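Local structure of sensory box/GGDEF family protein (Caulobacter crescentus, 4YME) at residues Gly6-Leu10 with Leu60-Ala64; Leu34-Cys38 with Leu142-Asp147; Gln95-Ala99 with Val129-Pro133; Leu106-Ala111 with Met123-Leu127. The protein probably takes part in cyclic di-GMP signalling as a membrane protein with MHYT, PAS, GGDEF and EAL domains, of which this chain is the GGDEF domain. All blocks are in the same frame, centred on the assembly; numbering follows the deposited sequence. Where two conformers were deposited one is given.

Interaction 1. Residues Gly6-Leu10 with Leu60-Ala64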
loop_
_atom_site.group_PDB
_atom_site.type_symbol
_atom_site.label_atom_id
_atom_site.label_comp_id
_atom_site.label_asym_id
_atom_site.label_seq_id
_atom_site.Cartn_x
_atom_site.Cartn_y
_atom_site.Cartn_z
ATOM N N GLY A 6 7.637 13.112 -2.418
ATOM C CA GLY A 6 8.483 13.641 -3.519
ATOM C C GLY A 6 9.046 12.560 -4.414
ATOM O O GLY A 6 9.079 12.685 -5.654
ATOM N N LEU A 7 9.568 11.477 -3.813
ATOM C CA LEU A 7 10.223 10.480 -4.598
ATOM C C LEU A 7 9.282 9.863 -5.613
ATOM O O LEU A 7 9.679 9.694 -6.728
ATOM C CB LEU A 7 10.818 9.370 -3.718
ATOM C CG LEU A 7 11.677 8.373 -4.437
ATOM C CD1 LEU A 7 13.005 8.924 -4.985
ATOM C CD2 LEU A 7 11.864 7.143 -3.527
ATOM N N THR A 8 8.042 9.572 -5.239
ATOM C CA THR A 8 7.136 8.750 -6.050
ATOM C C THR A 8 5.873 9.459 -6.578
ATOM O O THR A 8 5.306 9.024 -7.564
ATOM C CB THR A 8 6.574 7.540 -5.214
ATOM O OG1 THR A 8 5.763 8.012 -4.149
ATOM C CG2 THR A 8 7.686 6.630 -4.714
ATOM N N GLY A 9 5.506 10.596 -6.003
ATOM C CA GLY A 9 4.269 11.239 -6.387
ATOM C C GLY A 9 2.984 10.672 -5.813
ATOM O O GLY A 9 1.881 11.192 -6.095
ATOM N N LEU A 10 3.099 9.622 -5.022
ATOM C CA LEU A 10 1.947 9.135 -4.252
ATOM C C LEU A 10 1.693 10.107 -3.110
ATOM O O LEU A 10 2.389 11.085 -2.920
ATOM C CB LEU A 10 2.263 7.756 -3.632
ATOM C CG LEU A 10 2.549 6.669 -4.654
ATOM C CD1 LEU A 10 2.864 5.343 -3.980
ATOM C CD2 LEU A 10 1.455 6.507 -5.637
ATOM N N LEU A 60 11.175 1.658 -5.588
ATOM C CA LEU A 60 10.082 2.512 -5.055
ATOM C C LEU A 60 9.306 3.194 -6.159
ATOM O O LEU A 60 8.079 3.256 -6.144
ATOM C CB LEU A 60 10.589 3.479 -3.996
ATOM C CG LEU A 60 11.338 2.838 -2.811
ATOM C CD1 LEU A 60 11.854 3.886 -1.867
ATOM C CD2 LEU A 60 10.437 1.859 -2.088
ATOM N N VAL A 61 10.022 3.732 -7.137
ATOM C CA VAL A 61 9.428 4.452 -8.265
ATOM C C VAL A 61 8.579 3.528 -9.103
ATOM O O VAL A 61 7.460 3.863 -9.488
ATOM C CB VAL A 61 10.554 5.112 -9.103
ATOM C CG1 VAL A 61 10.045 5.558 -10.432
ATOM C CG2 VAL A 61 11.087 6.315 -8.279
ATOM N N GLU A 62 9.064 2.315 -9.326
ATOM C CA GLU A 62 8.284 1.387 -10.144
ATOM C C GLU A 62 7.063 0.879 -9.350
ATOM O O GLU A 62 6.002 0.716 -9.923
ATOM C CB GLU A 62 9.154 0.234 -10.584
ATOM C CG GLU A 62 8.429 -0.827 -11.382
ATOM C CD GLU A 62 7.851 -0.411 -12.664
ATOM O OE1 GLU A 62 8.102 0.703 -13.183
ATOM O OE2 GLU A 62 6.993 -1.135 -13.223
ATOM N N THR A 63 7.210 0.639 -8.052
ATOM C CA THR A 63 6.060 0.226 -7.217
ATOM C C THR A 63 4.987 1.277 -7.333
ATOM O O THR A 63 3.831 0.962 -7.507
ATOM C CB THR A 63 6.489 0.045 -5.758
ATOM O OG1 THR A 63 7.433 -1.063 -5.701
ATOM C CG2 THR A 63 5.322 -0.287 -4.841
ATOM N N ALA A 64 5.381 2.550 -7.190
ATOM C CA ALA A 64 4.424 3.638 -7.266
ATOM C C ALA A 64 3.755 3.729 -8.609
ATOM O O ALA A 64 2.557 3.984 -8.677
ATOM C CB ALA A 64 5.095 4.911 -6.931
#
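Leu7, Thr8 and Leu10 rest on Leu60, Val61 and Ala64, residues of one face of helix 53-70. Most of the contact is apolar. Leu7 lies crosswise to Leu60, at about a right angle. Its CD2 branch makes the touch, 3.7 Å from Leu60 CD1. CG of Leu7 is anti to the backbone N (chi1 -172°), and chi2 then carries CD2 toward the helix. The CG2 branch of Val61 lies 4.0 Å from the carbonyl atom Leu7 O, at the more exposed margin. One turn further along the helix, Thr8 and Leu10 both pack on the methyl group of Ala64, from neighbouring directions. Thr8 CB lies 3.5 Å from Ala64 CB, closer than usual van der Waals contact. Leu10 CD1 reaches the same Ala64 CB at 3.7 Å. A mixed contact fills in between: the methyl Thr8 CG2 sits 3.7 Å from the helix carbonyl atom Leu60 O.

The polar bonds stay within the loop. Thr8 OG1 accepts from Leu10 N at 3.2 Å, with an N-H...O angle of 163°, which makes an ST turn. Thr8 OG1 also bonds to the carboxylate of Asp5. Held by these two bonds, the threonine turns its methyl CG2 to the helix. Gly9 has backbone angles at which a CB would press on Thr8 O, and glycine has none. Behind the contact, Phe85 of strand 84-91 touches Leu10 and Leu60. The loop carries the DxLTGL sequence that marks the start of GGDEF domains, here docked on a helix of the same domain.

Interaction 2. Residues Leu34-Cys38 with Leu142-Asp147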
loop_
_atom_site.group_PDB
_atom_site.type_symbol
_atom_site.label_atom_id
_atom_site.label_comp_id
_atom_site.label_asym_id
_atom_site.label_seq_id
_atom_site.Cartn_x
_atom_site.Cartn_y
_atom_site.Cartn_z
ATOM N N LEU A 34 -14.662 0.121 3.321
ATOM C CA LEU A 34 -13.384 0.793 3.443
ATOM C C LEU A 34 -12.364 -0.180 4.033
ATOM O O LEU A 34 -12.612 -0.770 5.088
ATOM C CB LEU A 34 -13.532 1.999 4.361
ATOM C CG LEU A 34 -12.285 2.752 4.782
ATOM C CD1 LEU A 34 -11.643 3.309 3.626
ATOM C CD2 LEU A 34 -12.690 3.818 5.887
ATOM N N ALA A 35 -11.241 -0.318 3.353
ATOM C CA ALA A 35 -10.124 -1.205 3.766
ATOM C C ALA A 35 -8.811 -0.477 3.651
ATOM O O ALA A 35 -8.649 0.402 2.755
ATOM C CB ALA A 35 -10.053 -2.436 2.908
ATOM N N VAL A 36 -7.890 -0.800 4.542
ATOM C CA VAL A 36 -6.532 -0.241 4.523
ATOM C C VAL A 36 -5.583 -1.393 4.337
ATOM O O VAL A 36 -5.583 -2.336 5.130
ATOM C CB VAL A 36 -6.234 0.546 5.785
ATOM C CG1 VAL A 36 -4.816 1.034 5.849
ATOM C CG2 VAL A 36 -7.317 1.702 5.923
ATOM N N ILE A 37 -4.709 -1.261 3.354
ATOM C CA ILE A 37 -3.772 -2.276 2.956
ATOM C C ILE A 37 -2.383 -1.743 3.119
ATOM O O ILE A 37 -2.025 -0.770 2.451
ATOM C CB ILE A 37 -4.008 -2.729 1.531
ATOM C CG1 ILE A 37 -5.430 -3.241 1.351
ATOM C CG2 ILE A 37 -3.005 -3.790 1.144
ATOM C CD1 ILE A 37 -5.900 -3.463 -0.044
ATOM N N CYS A 38 -1.598 -2.363 3.982
ATOM C CA CYS A 38 -0.201 -2.008 4.171
ATOM C C CYS A 38 0.693 -2.979 3.397
ATOM O O CYS A 38 0.513 -4.187 3.484
ATOM C CB CYS A 38 0.082 -2.041 5.676
ATOM S SG CYS A 38 1.709 -1.490 6.218
ATOM N N LEU A 142 -6.872 2.108 12.191
ATOM C CA LEU A 142 -6.745 1.278 10.987
ATOM C C LEU A 142 -5.293 1.168 10.509
ATOM O O LEU A 142 -4.898 0.088 10.033
ATOM C CB LEU A 142 -7.564 1.855 9.849
ATOM C CG LEU A 142 -9.066 1.692 10.068
ATOM C CD1 LEU A 142 -9.888 2.518 9.090
ATOM C CD2 LEU A 142 -9.497 0.232 9.988
HETATM N N MSE A 143 -4.561 2.271 10.560
HETATM C CA MSE A 143 -3.111 2.326 10.190
HETATM C C MSE A 143 -2.325 1.334 10.959
HETATM O O MSE A 143 -1.491 0.549 10.409
HETATM C CB MSE A 143 -2.505 3.672 10.612
HETATM C CG MSE A 143 -2.808 4.760 9.716
HETATM SE SE MSE A 143 -2.534 4.046 7.963
HETATM C CE MSE A 143 -0.663 4.451 7.795
ATOM N N ALA A 144 -2.493 1.414 12.282
ATOM C CA ALA A 144 -1.739 0.580 13.217
ATOM C C ALA A 144 -2.074 -0.881 13.034
ATOM O O ALA A 144 -1.178 -1.747 13.028
ATOM C CB ALA A 144 -2.002 0.977 14.628
ATOM N N ASN A 145 -3.360 -1.173 12.924
ATOM C CA ASN A 145 -3.861 -2.550 12.771
ATOM C C ASN A 145 -3.391 -3.128 11.452
ATOM O O ASN A 145 -3.082 -4.330 11.369
ATOM C CB ASN A 145 -5.374 -2.604 12.771
ATOM C CG ASN A 145 -5.874 -4.014 12.771
ATOM O OD1 ASN A 145 -6.090 -4.613 11.716
ATOM N ND2 ASN A 145 -5.999 -4.583 13.948
ATOM N N ALA A 146 -3.304 -2.303 10.407
ATOM C CA ALA A 146 -2.842 -2.835 9.106
ATOM C C ALA A 146 -1.367 -3.148 9.170
ATOM O O ALA A 146 -0.927 -4.101 8.544
ATOM C CB ALA A 146 -3.148 -1.855 7.959
ATOM N N ASP A 147 -0.618 -2.376 9.932
ATOM C CA ASP A 147 0.825 -2.624 10.091
ATOM C C ASP A 147 1.049 -3.925 10.895
ATOM O O ASP A 147 1.948 -4.748 10.572
ATOM C CB ASP A 147 1.431 -1.409 10.804
ATOM C CG ASP A 147 2.944 -1.376 10.750
ATOM O OD1 ASP A 147 3.505 -1.483 9.614
ATOM O OD2 ASP A 147 3.552 -1.170 11.833
#
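Val36 of strand 33-41 packs against Leu142 and Ala146 of helix 139-156. This is a helix lying on one face of the antiparallel sheet in the ferredoxin-like fold of the GGDEF domain. The axes of the strand and helix segments approach to 7.7 Å, with a crossing angle of -47°.

Val36 CB points toward the helix but stands back, and its two methyl groups do the touching. CG1 is anti to the backbone N (chi1 175°) and meets Ala146 CB at 3.9 Å. CG2 leans the other way along the helix. It lies 3.9 Å from Leu142 CB and 4.2 Å from Leu142 CD1. The valine thus straddles two helix residues one turn apart. The selenomethionine Met143 also reaches CG1, but it has two conformers and this contact is doubtful.

Leu34 extends the apolar row with its CD2, which only just meets Leu142 CD1 at 4.4 Å. Leu34, Val36 and Cys38 serve this face of the strand. Ala35 and Ile37 point away, to helix 95-109. Helix 13-30 closes the same side as helix 139-156, with Leu20 on Val36 and Ile24 on Leu34. At the far end the small residues let the two backbones come close: Cys38 CB lies 3.7 Å from Ala146 O, and Ala146 CB lies 3.8 Å from Val36 O.

Interaction 3. Residues Gln95-Ala99 with Val129-Pro133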
loop_
_atom_site.group_PDB
_atom_site.type_symbol
_atom_site.label_atom_id
_atom_site.label_comp_id
_atom_site.label_asym_id
_atom_site.label_seq_id
_atom_site.Cartn_x
_atom_site.Cartn_y
_atom_site.Cartn_z
ATOM N N GLN A 95 -17.349 -6.819 1.939
ATOM C CA GLN A 95 -16.118 -6.092 2.295
ATOM C C GLN A 95 -14.837 -6.957 2.384
ATOM O O GLN A 95 -13.778 -6.546 1.829
ATOM C CB GLN A 95 -16.325 -5.319 3.600
ATOM C CG GLN A 95 -15.038 -4.883 4.261
ATOM C CD GLN A 95 -15.274 -4.012 5.467
ATOM O OE1 GLN A 95 -15.799 -4.476 6.503
ATOM N NE2 GLN A 95 -14.849 -2.746 5.370
ATOM N N PRO A 96 -14.913 -8.119 3.116
ATOM C CA PRO A 96 -13.758 -9.023 3.219
ATOM C C PRO A 96 -13.340 -9.570 1.843
ATOM O O PRO A 96 -12.152 -9.526 1.518
ATOM C CB PRO A 96 -14.251 -10.146 4.157
ATOM C CG PRO A 96 -15.481 -9.646 4.767
ATOM C CD PRO A 96 -16.089 -8.718 3.783
ATOM N N ALA A 97 -14.312 -10.019 1.038
ATOM C CA ALA A 97 -14.060 -10.407 -0.361
ATOM C C ALA A 97 -13.471 -9.292 -1.233
ATOM O O ALA A 97 -12.512 -9.532 -1.959
ATOM C CB ALA A 97 -15.333 -10.907 -1.024
ATOM N N VAL A 98 -14.077 -8.108 -1.217
ATOM C CA VAL A 98 -13.666 -7.032 -2.140
ATOM C C VAL A 98 -12.236 -6.545 -1.848
ATOM O O VAL A 98 -11.459 -6.211 -2.783
ATOM C CB VAL A 98 -14.685 -5.818 -2.156
ATOM C CG1 VAL A 98 -14.634 -5.011 -0.889
ATOM C CG2 VAL A 98 -14.425 -4.910 -3.305
ATOM N N ALA A 99 -11.907 -6.516 -0.549
ATOM C CA ALA A 99 -10.552 -6.174 -0.117
ATOM C C ALA A 99 -9.571 -7.311 -0.473
ATOM O O ALA A 99 -8.506 -7.067 -1.047
ATOM C CB ALA A 99 -10.507 -5.904 1.323
ATOM N N VAL A 129 -4.040 -6.415 5.742
ATOM C CA VAL A 129 -5.308 -5.766 5.481
ATOM C C VAL A 129 -6.039 -5.504 6.785
ATOM O O VAL A 129 -6.225 -6.429 7.604
ATOM C CB VAL A 129 -6.211 -6.626 4.578
ATOM C CG1 VAL A 129 -7.570 -5.904 4.305
ATOM C CG2 VAL A 129 -5.523 -6.924 3.271
ATOM N N SER A 130 -6.545 -4.294 6.946
ATOM C CA SER A 130 -7.468 -3.934 8.013
ATOM C C SER A 130 -8.760 -3.424 7.433
ATOM O O SER A 130 -8.774 -2.660 6.449
ATOM C CB SER A 130 -6.867 -2.874 8.907
ATOM O OG SER A 130 -5.598 -3.295 9.333
ATOM N N LEU A 131 -9.904 -3.814 8.022
ATOM C CA LEU A 131 -11.219 -3.448 7.529
ATOM C C LEU A 131 -11.919 -2.548 8.518
ATOM O O LEU A 131 -11.870 -2.767 9.740
ATOM C CB LEU A 131 -12.064 -4.732 7.348
ATOM C CG LEU A 131 -11.481 -5.821 6.448
ATOM C CD1 LEU A 131 -12.358 -7.102 6.448
ATOM C CD2 LEU A 131 -11.280 -5.262 5.086
ATOM N N TYR A 132 -12.544 -1.489 8.028
ATOM C CA TYR A 132 -13.395 -0.635 8.825
ATOM C C TYR A 132 -14.800 -1.297 8.970
ATOM O O TYR A 132 -15.299 -1.826 7.981
ATOM C CB TYR A 132 -13.551 0.729 8.120
ATOM C CG TYR A 132 -14.508 1.670 8.817
ATOM C CD1 TYR A 132 -14.080 2.467 9.887
ATOM C CD2 TYR A 132 -15.826 1.785 8.416
ATOM C CE1 TYR A 132 -14.952 3.306 10.541
ATOM C CE2 TYR A 132 -16.705 2.606 9.097
ATOM C CZ TYR A 132 -16.261 3.360 10.161
ATOM O OH TYR A 132 -17.133 4.217 10.808
ATOM N N PRO A 133 -15.395 -1.293 10.173
ATOM C CA PRO A 133 -14.892 -0.751 11.421
ATOM C C PRO A 133 -14.280 -1.788 12.381
ATOM O O PRO A 133 -13.783 -1.407 13.432
ATOM C CB PRO A 133 -16.173 -0.196 12.077
ATOM C CG PRO A 133 -17.180 -1.120 11.644
ATOM C CD PRO A 133 -16.850 -1.527 10.243
#
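Val129 meets Ala99 with its CG1 branch, 4.2 Å from Ala99 CB. Strand 125-131 runs nearly antiparallel to helix 95-109 here, at 149° between the short segments. Ser130 points to the other face of the sheet, where its OG bonds to Asn145. Leu131 slides its side chain past that of Gln95 in the opposite direction. Leu131 CB lies 3.8 Å from Gln95 CD. Its two branches then divide the helix surface. CD1 sits 4.0 Å from Pro96 CA. CD2 sits 3.9 Å from Ala99 CB.

Tyr132 takes part through its backbone. Gln95 NE2 donates to Tyr132 O at 2.8 Å, with an N-H...O angle of 150°. The donor lies in the carbonyl plane, and the oxygen lies nearly in the amide plane of Gln95. Gln95 OE1 lies 3.1 Å from Tyr132 O, but both are acceptors and do not bond. Gln95 reaches this far because its CG is anti to the backbone N (chi1 163°) and the chain stays extended beyond. The Tyr132 ring leads away from the helix, and its OH bonds to Glu28. Pro133 follows a cis peptide bond and lays its CB over the centre of the Tyr132 ring, 3.8 Å above the plane. A leucine at Gln95 would probably leave Tyr132 O without this donor.

The chemistry is divided. Carbon contacts seat the first turn of the helix on the sheet of this ferredoxin-like domain. One hydrogen bond from the Gln95 amide adds direction, tying that turn to the backbone at Tyr132, just before the cis proline.

Interaction 4. Residues Leu106-Ala111 with Met123-Leu127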
loop_
_atom_site.group_PDB
_atom_site.type_symbol
_atom_site.label_atom_id
_atom_site.label_comp_id
_atom_site.label_asym_id
_atom_site.label_seq_id
_atom_site.Cartn_x
_atom_site.Cartn_y
_atom_site.Cartn_z
ATOM N N LEU A 106 -2.877 -6.715 -6.182
ATOM C CA LEU A 106 -1.685 -5.969 -5.791
ATOM C C LEU A 106 -0.463 -6.896 -5.710
ATOM O O LEU A 106 0.623 -6.563 -6.206
ATOM C CB LEU A 106 -1.896 -5.234 -4.458
ATOM C CG LEU A 106 -2.900 -4.071 -4.521
ATOM C CD1 LEU A 106 -3.170 -3.560 -3.164
ATOM C CD2 LEU A 106 -2.429 -2.984 -5.522
ATOM N N ILE A 107 -0.599 -8.023 -5.036
ATOM C CA ILE A 107 0.526 -8.962 -4.912
ATOM C C ILE A 107 0.995 -9.385 -6.337
ATOM O O ILE A 107 2.185 -9.397 -6.645
ATOM C CB ILE A 107 0.143 -10.187 -4.036
ATOM C CG1 ILE A 107 0.016 -9.745 -2.574
ATOM C CG2 ILE A 107 1.170 -11.318 -4.183
ATOM C CD1 ILE A 107 -0.695 -10.697 -1.744
ATOM N N GLU A 108 0.057 -9.683 -7.202
ATOM C CA GLU A 108 0.409 -10.107 -8.567
ATOM C C GLU A 108 1.159 -9.011 -9.324
ATOM O O GLU A 108 2.236 -9.268 -9.955
ATOM C CB GLU A 108 -0.837 -10.506 -9.365
ATOM C CG GLU A 108 -0.481 -11.117 -10.744
ATOM C CD GLU A 108 0.641 -12.137 -10.631
ATOM O OE1 GLU A 108 0.504 -13.056 -9.783
ATOM O OE2 GLU A 108 1.666 -12.016 -11.367
HETATM N N MSE A 109 0.648 -7.799 -9.221
HETATM C CA MSE A 109 1.265 -6.716 -9.982
HETATM C C MSE A 109 2.645 -6.350 -9.467
HETATM O O MSE A 109 3.482 -5.923 -10.247
HETATM C CB MSE A 109 0.365 -5.509 -10.037
HETATM C CG MSE A 109 0.344 -4.653 -8.790
HETATM SE SE MSE A 109 -0.806 -3.059 -9.000
HETATM C CE MSE A 109 -2.097 -4.001 -10.214
ATOM N N LEU A 110 2.895 -6.531 -8.178
ATOM C CA LEU A 110 4.197 -6.231 -7.587
ATOM C C LEU A 110 5.213 -7.351 -7.648
ATOM O O LEU A 110 6.307 -7.245 -7.109
ATOM C CB LEU A 110 4.018 -5.723 -6.162
ATOM C CG LEU A 110 3.191 -4.443 -5.965
ATOM C CD1 LEU A 110 3.115 -4.004 -4.488
ATOM C CD2 LEU A 110 3.765 -3.297 -6.857
ATOM N N ALA A 111 4.848 -8.457 -8.279
ATOM C CA ALA A 111 5.714 -9.593 -8.317
ATOM C C ALA A 111 6.803 -9.465 -9.387
ATOM O O ALA A 111 7.902 -10.015 -9.210
ATOM C CB ALA A 111 4.889 -10.839 -8.548
HETATM N N MSE A 123 11.543 -7.990 -7.254
HETATM C CA MSE A 123 10.411 -7.311 -6.600
HETATM C C MSE A 123 9.741 -8.416 -5.727
HETATM O O MSE A 123 10.431 -9.269 -5.182
HETATM C CB MSE A 123 9.508 -6.560 -7.611
HETATM C CG MSE A 123 10.092 -5.311 -8.303
HETATM SE SE MSE A 123 9.624 -3.472 -7.659
HETATM C CE MSE A 123 7.698 -3.515 -7.900
ATOM N N GLY A 124 8.421 -8.415 -5.559
ATOM C CA GLY A 124 7.754 -9.274 -4.606
ATOM C C GLY A 124 7.369 -8.425 -3.414
ATOM O O GLY A 124 8.143 -7.626 -2.957
ATOM N N SER A 125 6.174 -8.638 -2.907
ATOM C CA SER A 125 5.666 -7.856 -1.787
ATOM C C SER A 125 4.925 -8.726 -0.782
ATOM O O SER A 125 4.513 -9.869 -1.104
ATOM C CB SER A 125 4.687 -6.849 -2.342
ATOM O OG SER A 125 3.551 -7.472 -2.943
ATOM N N SER A 126 4.732 -8.167 0.398
ATOM C CA SER A 126 3.890 -8.722 1.434
ATOM C C SER A 126 2.883 -7.690 1.830
ATOM O O SER A 126 3.168 -6.493 1.675
ATOM C CB SER A 126 4.728 -9.088 2.631
ATOM O OG SER A 126 5.651 -10.120 2.322
ATOM N N LEU A 127 1.720 -8.087 2.279
ATOM C CA LEU A 127 0.692 -7.143 2.633
ATOM C C LEU A 127 -0.161 -7.587 3.789
ATOM O O LEU A 127 -0.267 -8.814 4.076
ATOM C CB LEU A 127 -0.116 -6.674 1.458
ATOM C CG LEU A 127 -0.945 -7.572 0.659
ATOM C CD1 LEU A 127 -2.210 -7.929 1.388
ATOM C CD2 LEU A 127 -1.322 -6.800 -0.618
HETATM O O HOH W 1 4.258 -9.544 -4.909
HETATM O O HOH W 2 10.795 -10.255 -8.950
#
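Gly124 N donates to Leu110 O at 2.9 Å, and Ile107 meets Leu127 further along. The first bond is fairly straight (N-H...O angle 155°), with the donor tilted 20° from the carbonyl plane. Ile107 and Leu127 form one apolar patch. Ile107 CG1 lies 3.8 Å from Leu127 CD2, and Ile107 CD1 lies 4.0 Å from Leu127 CG. Leu127 CD2 also lies 4.2 Å from Leu106 CB. Leu127 holds CG between its backbone N and carbonyl carbon (chi1 63°), which turns CD2 toward the helix. With an alanine here, a gap would probably open beside Ile107 and Leu106. Between these two ends, Leu110 CD1 packs 3.9 Å from Ser125 CB, and its CD2 lies near the selenomethionine Met123.

Two waters extend the backbone link. One donates to Ile107 O at 2.7 Å and accepts from Ser125 N at 2.9 Å. The other joins Ala111 O to Met123 N in the same way. Residues 107-111 and the entry to the strand thus share three links, one direct and two through water. Gly124 has backbone angles at which a CB would press on Met123 O.

The backbones of Asp42 and Asp40 pair with those of Gly124 and Ser126. Leu106 reaches Leu67 of helix 53-70, and Met123 faces the same helix. Ile37 of strand 33-41 underlies both Leu106 and Leu127, at the corner between helix 95-109 and the central sheet.

In the fold
From the N terminus, the loop 6-10 comes first, and interaction 1 returns to it at helix 53-70. Before that loop closes, strand 33-41 opens interaction 2, so the two cross along the chain. Interaction 2 closes last, at helix 139-156. Nested inside it is interaction 3, and inside that interaction 4. Both join helix 95-109 to strand 125-131, at opposite ends of the pairing, with centres about 18 Å apart. Interactions 2 and 3 meet through the adjacent strands 33-41 and 125-131. Interactions 1 and 4 touch where Thr63 packs near Leu110. Interactions 2, 3 and 4 fasten helices to the two faces of the sheet; interaction 1 docks the N-terminal loop on helix 53-70.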